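Local structure of FHA domain-containing protein DDL (Arabidopsis thaliana, 3VPY) at residues Y20-D24 against G25-N29; Y109-F112 against E113-I117; G43-R46 against R47-D50; I51-H55 against P56-K60. The protein probably recognises phosphothreonine in partner proteins such as Dicer-like1 through the cleft of its forkhead-associated (FHA) domain. All coordinates share one frame; numbering follows the deposited sequence.

Contact 1 (Y20-D24 against G25-N29); sequences YVFKD and GEPLN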
# COMPACT_ATOMS: atom_id res chain seq x y z
N TYR A 20 -2.92 -1.84 -8.92
CA TYR A 20 -3.86 -2.11 -10.00
C TYR A 20 -5.26 -1.82 -9.50
O TYR A 20 -5.60 -2.14 -8.37
CB TYR A 20 -3.72 -3.56 -10.47
CG TYR A 20 -2.44 -3.76 -11.25
CD1 TYR A 20 -2.46 -3.78 -12.64
CD2 TYR A 20 -1.20 -3.85 -10.61
CE1 TYR A 20 -1.32 -3.92 -13.37
CE2 TYR A 20 -0.03 -3.99 -11.34
CZ TYR A 20 -0.10 -4.04 -12.73
OH TYR A 20 1.03 -4.17 -13.49
N VAL A 21 -6.05 -1.16 -10.34
CA VAL A 21 -7.40 -0.74 -9.99
C VAL A 21 -8.46 -1.55 -10.75
O VAL A 21 -8.30 -1.85 -11.95
CB VAL A 21 -7.59 0.73 -10.37
CG1 VAL A 21 -8.96 1.27 -9.86
CG2 VAL A 21 -6.42 1.57 -9.84
N PHE A 22 -9.55 -1.85 -10.06
CA PHE A 22 -10.70 -2.50 -10.67
C PHE A 22 -11.90 -1.60 -10.46
O PHE A 22 -12.07 -1.01 -9.37
CB PHE A 22 -10.94 -3.88 -10.08
CG PHE A 22 -9.80 -4.82 -10.30
CD1 PHE A 22 -9.77 -5.66 -11.40
CD2 PHE A 22 -8.69 -4.80 -9.45
CE1 PHE A 22 -8.70 -6.52 -11.62
CE2 PHE A 22 -7.61 -5.63 -9.68
CZ PHE A 22 -7.63 -6.51 -10.76
N LYS A 23 -12.71 -1.46 -11.50
CA LYS A 23 -13.97 -0.74 -11.44
C LYS A 23 -15.03 -1.77 -11.82
O LYS A 23 -15.03 -2.27 -12.95
CB LYS A 23 -13.93 0.42 -12.44
CG LYS A 23 -15.22 1.17 -12.68
CD LYS A 23 -14.89 2.39 -13.54
CE LYS A 23 -16.06 3.35 -13.67
NZ LYS A 23 -15.59 4.68 -14.18
N ASP A 24 -15.92 -2.09 -10.87
CA ASP A 24 -16.92 -3.14 -11.06
C ASP A 24 -16.27 -4.43 -11.57
O ASP A 24 -16.81 -5.09 -12.47
CB ASP A 24 -18.03 -2.65 -12.02
CG ASP A 24 -18.79 -1.44 -11.49
OD1 ASP A 24 -19.20 -1.48 -10.31
OD2 ASP A 24 -18.98 -0.46 -12.25
N GLY A 25 -15.10 -4.76 -11.02
CA GLY A 25 -14.46 -6.03 -11.32
C GLY A 25 -13.63 -6.09 -12.59
O GLY A 25 -13.04 -7.13 -12.90
N GLU A 26 -13.57 -4.98 -13.33
CA GLU A 26 -12.73 -4.92 -14.52
C GLU A 26 -11.58 -3.93 -14.40
O GLU A 26 -11.72 -2.89 -13.76
CB GLU A 26 -13.56 -4.65 -15.77
CG GLU A 26 -14.70 -5.66 -15.97
CD GLU A 26 -14.24 -7.01 -16.52
OE1 GLU A 26 -13.04 -7.31 -16.49
OE2 GLU A 26 -15.11 -7.77 -16.98
N PRO A 27 -10.43 -4.26 -15.02
CA PRO A 27 -9.22 -3.46 -14.85
C PRO A 27 -9.26 -2.10 -15.54
O PRO A 27 -9.81 -1.96 -16.65
CB PRO A 27 -8.14 -4.33 -15.50
CG PRO A 27 -8.89 -5.16 -16.50
CD PRO A 27 -10.19 -5.46 -15.85
N LEU A 28 -8.67 -1.10 -14.90
CA LEU A 28 -8.30 0.12 -15.64
C LEU A 28 -7.10 -0.11 -16.58
O LEU A 28 -6.45 -1.14 -16.56
CB LEU A 28 -7.98 1.24 -14.65
CG LEU A 28 -9.17 1.94 -14.00
CD1 LEU A 28 -10.11 1.02 -13.24
CD2 LEU A 28 -8.65 3.02 -13.09
N ASN A 29 -6.78 0.89 -17.39
CA ASN A 29 -5.71 0.73 -18.36
C ASN A 29 -4.32 0.59 -17.72
O ASN A 29 -3.48 -0.20 -18.19
CB ASN A 29 -5.78 1.89 -19.36
CG ASN A 29 -4.93 1.67 -20.62
OD1 ASN A 29 -4.56 0.54 -21.01
ND2 ASN A 29 -4.61 2.77 -21.27

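Contact 2 (Y109-F112 against E113-I117); sequences YELF and EKDTI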
# COMPACT_ATOMS: atom_id res chain seq x y z
N TYR A 109 -0.67 -2.12 9.20
CA TYR A 109 -0.70 -3.51 8.73
C TYR A 109 0.20 -3.68 7.52
O TYR A 109 0.03 -2.99 6.52
CB TYR A 109 -2.14 -3.92 8.33
CG TYR A 109 -3.07 -4.09 9.48
CD1 TYR A 109 -3.37 -5.35 9.97
CD2 TYR A 109 -3.69 -2.98 10.09
CE1 TYR A 109 -4.25 -5.52 11.03
CE2 TYR A 109 -4.57 -3.14 11.15
CZ TYR A 109 -4.85 -4.41 11.61
OH TYR A 109 -5.72 -4.59 12.66
N GLU A 110 1.17 -4.59 7.62
CA GLU A 110 2.09 -4.81 6.49
C GLU A 110 1.32 -5.32 5.26
O GLU A 110 0.43 -6.17 5.39
CB GLU A 110 3.19 -5.81 6.85
CG GLU A 110 4.29 -5.90 5.80
CD GLU A 110 5.44 -6.83 6.20
OE1 GLU A 110 5.40 -7.38 7.32
OE2 GLU A 110 6.35 -7.05 5.39
N LEU A 111 1.65 -4.78 4.09
CA LEU A 111 1.05 -5.21 2.82
C LEU A 111 2.01 -6.07 2.00
O LEU A 111 3.23 -5.88 2.06
CB LEU A 111 0.61 -4.00 2.01
CG LEU A 111 -0.54 -3.14 2.54
CD1 LEU A 111 -0.81 -1.97 1.61
CD2 LEU A 111 -1.80 -3.97 2.74
N PHE A 112 1.45 -7.01 1.24
CA PHE A 112 2.24 -7.94 0.44
C PHE A 112 1.76 -7.97 -1.01
O PHE A 112 0.60 -7.65 -1.29
CB PHE A 112 2.15 -9.36 1.03
CG PHE A 112 2.77 -9.49 2.41
CD1 PHE A 112 4.06 -10.02 2.56
CD2 PHE A 112 2.08 -9.09 3.55
CE1 PHE A 112 4.63 -10.15 3.83
CE2 PHE A 112 2.67 -9.21 4.83
CZ PHE A 112 3.93 -9.74 4.95
N GLU A 113 2.66 -8.36 -1.92
CA GLU A 113 2.26 -8.58 -3.32
C GLU A 113 1.02 -9.47 -3.35
O GLU A 113 0.94 -10.49 -2.63
CB GLU A 113 3.35 -9.34 -4.09
CG GLU A 113 4.64 -8.63 -4.32
CD GLU A 113 5.57 -9.54 -5.13
OE1 GLU A 113 5.41 -10.77 -5.06
OE2 GLU A 113 6.43 -9.04 -5.84
N LYS A 114 0.08 -9.08 -4.22
CA LYS A 114 -1.18 -9.79 -4.47
C LYS A 114 -2.28 -9.50 -3.48
O LYS A 114 -3.41 -9.97 -3.66
CB LYS A 114 -0.98 -11.31 -4.64
CG LYS A 114 -0.03 -11.67 -5.77
CD LYS A 114 0.17 -13.17 -5.84
CE LYS A 114 1.25 -13.50 -6.87
NZ LYS A 114 1.30 -14.95 -7.16
N ASP A 115 -2.00 -8.67 -2.47
CA ASP A 115 -3.06 -8.26 -1.56
C ASP A 115 -4.14 -7.50 -2.31
O ASP A 115 -3.83 -6.69 -3.19
CB ASP A 115 -2.54 -7.34 -0.47
CG ASP A 115 -1.89 -8.08 0.68
OD1 ASP A 115 -2.02 -9.31 0.76
OD2 ASP A 115 -1.27 -7.39 1.52
N THR A 116 -5.40 -7.73 -1.93
CA THR A 116 -6.50 -6.92 -2.46
C THR A 116 -6.97 -5.97 -1.38
O THR A 116 -7.17 -6.36 -0.24
CB THR A 116 -7.67 -7.79 -2.91
OG1 THR A 116 -7.19 -8.72 -3.89
CG2 THR A 116 -8.76 -6.92 -3.52
N ILE A 117 -7.17 -4.73 -1.77
CA ILE A 117 -7.58 -3.68 -0.85
C ILE A 117 -8.90 -3.09 -1.31
O ILE A 117 -9.10 -2.85 -2.51
CB ILE A 117 -6.52 -2.58 -0.84
CG1 ILE A 117 -5.17 -3.19 -0.43
CG2 ILE A 117 -6.92 -1.46 0.09
CD1 ILE A 117 -3.99 -2.27 -0.65

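Contact 3 (G43-R46 against R47-D50); sequences GRER and RIAD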
# COMPACT_ATOMS: atom_id res chain seq x y z
N GLY A 43 -8.69 8.91 -0.13
CA GLY A 43 -9.87 9.52 0.45
C GLY A 43 -10.75 10.19 -0.55
O GLY A 43 -10.38 10.37 -1.72
N ARG A 44 -11.95 10.53 -0.10
CA ARG A 44 -12.95 11.16 -0.97
C ARG A 44 -12.65 12.63 -1.26
O ARG A 44 -13.13 13.19 -2.26
CB ARG A 44 -14.34 10.98 -0.36
CG ARG A 44 -15.47 10.77 -1.39
CD ARG A 44 -16.84 10.72 -0.70
NE ARG A 44 -17.21 12.06 -0.22
CZ ARG A 44 -17.15 12.46 1.05
NH1 ARG A 44 -16.82 11.62 2.03
NH2 ARG A 44 -17.45 13.72 1.34
N GLU A 45 -11.86 13.27 -0.39
CA GLU A 45 -11.56 14.70 -0.55
C GLU A 45 -10.44 14.93 -1.58
O GLU A 45 -9.27 14.76 -1.29
CB GLU A 45 -11.21 15.33 0.80
CG GLU A 45 -10.95 16.83 0.73
CD GLU A 45 -10.85 17.47 2.10
OE1 GLU A 45 -11.08 16.77 3.11
OE2 GLU A 45 -10.52 18.67 2.17
N ARG A 46 -10.83 15.30 -2.80
CA ARG A 46 -9.88 15.42 -3.91
C ARG A 46 -8.81 16.50 -3.69
O ARG A 46 -7.73 16.39 -4.26
CB ARG A 46 -10.62 15.60 -5.25
CG ARG A 46 -11.38 14.35 -5.65
CD ARG A 46 -11.88 14.40 -7.09
NE ARG A 46 -12.02 13.06 -7.64
CZ ARG A 46 -11.19 12.50 -8.52
NH1 ARG A 46 -10.14 13.17 -8.99
NH2 ARG A 46 -11.42 11.27 -8.94
N ARG A 47 -9.10 17.47 -2.82
CA ARG A 47 -8.16 18.56 -2.53
C ARG A 47 -6.88 18.04 -1.85
O ARG A 47 -5.81 18.63 -2.01
CB ARG A 47 -8.84 19.64 -1.66
CG ARG A 47 -8.01 20.91 -1.39
CD ARG A 47 -8.93 22.11 -1.06
NE ARG A 47 -8.22 23.17 -0.33
CZ ARG A 47 -8.80 24.20 0.30
NH1 ARG A 47 -10.12 24.36 0.29
NH2 ARG A 47 -8.05 25.09 0.93
N ILE A 48 -6.98 16.94 -1.10
CA ILE A 48 -5.81 16.44 -0.37
C ILE A 48 -5.44 14.98 -0.65
O ILE A 48 -4.29 14.59 -0.48
CB ILE A 48 -5.90 16.70 1.15
CG1 ILE A 48 -7.27 16.28 1.66
CG2 ILE A 48 -5.55 18.18 1.45
CD1 ILE A 48 -7.37 16.20 3.16
N ALA A 49 -6.39 14.16 -1.09
CA ALA A 49 -6.06 12.77 -1.41
C ALA A 49 -5.02 12.64 -2.54
O ALA A 49 -5.10 13.34 -3.57
CB ALA A 49 -7.31 11.99 -1.73
N ASP A 50 -4.03 11.77 -2.34
CA ASP A 50 -3.15 11.34 -3.44
C ASP A 50 -3.86 10.45 -4.44
O ASP A 50 -3.64 10.54 -5.65
CB ASP A 50 -1.94 10.60 -2.90
CG ASP A 50 -1.08 11.47 -2.04
OD1 ASP A 50 -0.55 12.48 -2.56
OD2 ASP A 50 -0.97 11.18 -0.82

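Contact 4 (I51-H55 against P56-K60); sequences IPTDH and PSCSK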
# COMPACT_ATOMS: atom_id res chain seq x y z
N ILE A 51 -4.70 9.56 -3.91
CA ILE A 51 -5.48 8.65 -4.74
C ILE A 51 -6.94 8.82 -4.34
O ILE A 51 -7.31 8.48 -3.24
CB ILE A 51 -4.98 7.20 -4.62
CG1 ILE A 51 -3.57 7.09 -5.23
CG2 ILE A 51 -5.95 6.23 -5.34
CD1 ILE A 51 -2.83 5.79 -4.88
N PRO A 52 -7.76 9.41 -5.22
CA PRO A 52 -9.11 9.72 -4.75
C PRO A 52 -9.96 8.46 -4.71
O PRO A 52 -9.83 7.60 -5.59
CB PRO A 52 -9.64 10.73 -5.79
CG PRO A 52 -8.78 10.55 -6.99
CD PRO A 52 -7.55 9.77 -6.63
N THR A 53 -10.76 8.33 -3.66
CA THR A 53 -11.71 7.23 -3.53
C THR A 53 -13.09 7.86 -3.55
O THR A 53 -13.64 8.26 -2.51
CB THR A 53 -11.47 6.42 -2.24
OG1 THR A 53 -11.58 7.29 -1.10
CG2 THR A 53 -10.09 5.78 -2.29
N ASP A 54 -13.65 7.97 -4.75
CA ASP A 54 -14.84 8.78 -4.97
C ASP A 54 -16.16 8.16 -4.48
O ASP A 54 -17.15 8.86 -4.34
CB ASP A 54 -14.95 9.14 -6.46
CG ASP A 54 -13.89 10.14 -6.92
OD1 ASP A 54 -13.46 11.02 -6.13
OD2 ASP A 54 -13.50 10.06 -8.11
N HIS A 55 -16.17 6.86 -4.24
CA HIS A 55 -17.41 6.19 -3.83
C HIS A 55 -18.00 6.85 -2.58
O HIS A 55 -17.26 7.19 -1.65
CB HIS A 55 -17.18 4.69 -3.60
CG HIS A 55 -18.44 3.91 -3.49
ND1 HIS A 55 -19.07 3.64 -2.29
CD2 HIS A 55 -19.23 3.38 -4.45
CE1 HIS A 55 -20.18 2.97 -2.51
NE2 HIS A 55 -20.30 2.79 -3.82
N PRO A 56 -19.32 7.09 -2.56
CA PRO A 56 -19.90 7.83 -1.44
C PRO A 56 -19.77 7.14 -0.06
O PRO A 56 -19.98 7.78 0.95
CB PRO A 56 -21.38 8.02 -1.85
CG PRO A 56 -21.62 7.03 -2.92
CD PRO A 56 -20.31 6.81 -3.61
N SER A 57 -19.39 5.87 -0.02
CA SER A 57 -19.21 5.22 1.31
C SER A 57 -17.87 5.58 1.93
O SER A 57 -17.61 5.27 3.10
CB SER A 57 -19.36 3.70 1.22
OG SER A 57 -18.37 3.14 0.41
N CYS A 58 -16.99 6.18 1.15
CA CYS A 58 -15.63 6.47 1.60
C CYS A 58 -15.51 7.78 2.38
O CYS A 58 -16.18 8.75 2.07
CB CYS A 58 -14.68 6.54 0.41
SG CYS A 58 -14.52 4.91 -0.40
N SER A 59 -14.62 7.80 3.36
CA SER A 59 -14.43 9.01 4.18
C SER A 59 -13.53 10.01 3.45
O SER A 59 -12.82 9.63 2.50
CB SER A 59 -13.81 8.61 5.53
OG SER A 59 -14.63 7.63 6.21
N LYS A 60 -13.58 11.28 3.86
CA LYS A 60 -12.78 12.34 3.24
C LYS A 60 -11.28 12.00 3.23
O LYS A 60 -10.59 12.15 2.21
CB LYS A 60 -13.03 13.65 3.99
CG LYS A 60 -14.38 14.28 3.69
CD LYS A 60 -14.64 15.46 4.60
CE LYS A 60 -14.32 16.75 3.91
NZ LYS A 60 -15.04 17.85 4.61

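Contact 1 (Y20-D24 against G25-N29)
Lys23 and Glu26 are bound through their backbones in both directions: Lys23 N donates to Glu26 O at 2.9 Å, and Glu26 N returns a bond to Lys23 O at 3.1 Å. These two bonds make Lys23 and Glu26 the hydrogen-bonded antiparallel pair next to the turn. Leu28 N to Val21 O, 3.1 Å, adds a third rung. Between the rungs Phe22 and Pro27 form a non-hydrogen-bonded antiparallel pair, flanked by two CA-H...O contacts: Phe22 CA to Glu26 O at 3.3 Å and Pro27 CA to Val21 O at 3.4 Å. This is a tight beta hairpin closed by a type I' turn, with Asp24 and Gly25 at its corners, both at positive phi. Packing gathers on Leu28, whose forked end lies across Val21. With Val21 CG1 anti to the backbone N (chi1 -173°), that methyl is 3.6 Å from Leu28 CD1, while Leu28 CD2 comes within 3.7 Å of Val21 CB. On the face shared by Phe22 and Pro27, Phe22 CD1 approaches Gly25 O obliquely at 3.9 Å. Phe22 also bonds through its backbone to Glu125 of strand 124-129. Because Pro27 occupies a non-hydrogen-bonded position, its lack of an N-H costs this hairpin no rung.

Contact 2 (Y109-F112 against E113-I117)
Phe112 and Asp115 close a type II beta turn in the link between strand 109-110 of one sheet and strand 116-119 of the other, so that the chain crosses between the two layers of the FHA beta sandwich here. The turn has its usual backbone bond, Asp115 N to Phe112 O at 3.0 Å, and Lys114 takes the positive phi of its third position. A side chain adds a second clasp. The carboxylate of Asp115 folds back across the turn, with CG beside its own backbone N and anti to the carbonyl carbon (chi1 -82°), which carries OD2 to 2.8 Å from Phe112 N. The N-H...O line is nearly straight at 167°, yet the donor meets OD2 from above the carboxylate plane, 60° out of it. The other oxygen, OD1, is bonded to Asn99 ND2, so both oxygens of this buried carboxylate have partners and its rotation is probably restricted. Asp115 OD2 also lies at the edge of the Phe112 ring, near its plane, and 4.0 Å from Phe112 CB. Leu111 packs against the same carboxylate, its CA 3.4 Å from Asp115 OD2. Leu111 CG lies beside its backbone N, and the fork beyond it sends CD2 to 3.7 Å from Asp115 OD2 and CD1 toward Ile117; those two side chains meet at about a right angle, with Leu111 CD1 3.9 Å from Ile117 CD1.

Contact 3 (G43-R46 against R47-D50)
Glu45 lays its extended side chain obliquely across Ile48, using carbon more than charge. The gamma branch of Ile48 makes the meeting possible: CG1 sits between the backbone N and the carbonyl carbon (chi1 48°), which turns it to 3.8 Å from both Glu45 CG and Glu45 CD. Farther out, Ile48 CD1 reaches 3.8 Å from Glu45 OE1, a van der Waals contact. Beneath the pair, Glu45 O accepts two bonds, from Ala49 N at 2.9 Å and from Ile48 N at 3.2 Å. These are bonds from the third and fourth residues on, as in a single helical turn, though no regular helix forms in this loop from strand 39-43 to strand 51-52; Gly43-Arg44 at its start fits the Gly-Arg signature of FHA domains, whose arginine in relatives grips the phosphate. Ala49 turns its methyl inward, with CB 3.4 Å from Glu45 O and 3.5 Å from Gly43 O. With an alanine in place of Glu45 both backbone bonds could persist, but Ile48 CG1 and CD1 would probably lose the chain lying over them and a gap open beside Lys60. Arg46 directs its guanidinium the other way, where NH2 forms a salt bridge with Asp54.

Contact 4 (I51-H55 against P56-K60)
The loop leading from strand 51-52 toward strand 63-73 holds a type I beta turn from His55 to Cys58, followed by Ser59, whose place fits the Ser-x-x-His signature of FHA domains, whose serine in relatives contacts the phosphothreonine. The turn is closed by Cys58 N to His55 O at 3.0 Å. His55 then folds its imidazole back over the turn: CG is anti to the backbone N (chi1 -167°), which brings ND1 to the residue after next. There Ser57 meets the nitrogen twice. Its backbone N donates to His55 ND1 at 3.2 Å, from 37° out of the ring plane, while Ser57 OG, near that plane at the ring edge, is hydrogen-bonded to His55 ND1 at 2.8 Å. The hydroxyl has a further partner in Asn121 N, which ties the turn to the loop after strand 116-119. Pro56 supplies a CH-pi contact, its CD 3.6 Å from the His55 ring centroid and only 16° off the ring normal, so one face of the imidazole is covered and its edge is held. A leucine at His55 would probably leave the backbone N-H of Ser57 without its acceptor and take from the Ser57 hydroxyl its imidazole partner, leaving it freer to turn. Beyond the ring, Cys58 packs inward, its SG 4.2 Å from His55 CB. Strand 116-119 borders this spot through Phe119, which touches both Cys58 and Thr53. Thr53 approaches Cys58 hydroxyl first, with OG1 3.5 Å from Cys58 CB.

Overall arrangement
Contacts 3 and 4 follow one another along the chain with centres about 8 Å apart, and they are directly joined: Gly43 O probably accepts from Thr53 N at 2.8 Å, beside the Arg46-Asp54 salt bridge. A further bond, Arg44 NH1 to Cys58 O, brings together the signature-like Arg44 and the loop carrying Ser59, consistent with a role of this end of the sandwich in the phosphothreonine cleft. Contact 1 does not touch them; its centre is about 16 Å from that of contact 4. Contact 2 lies deeper, its centre about 22 Å from that of contact 3. It reaches one sheet with contact 1 and the other with contact 4, centres about 17 and 20 Å away.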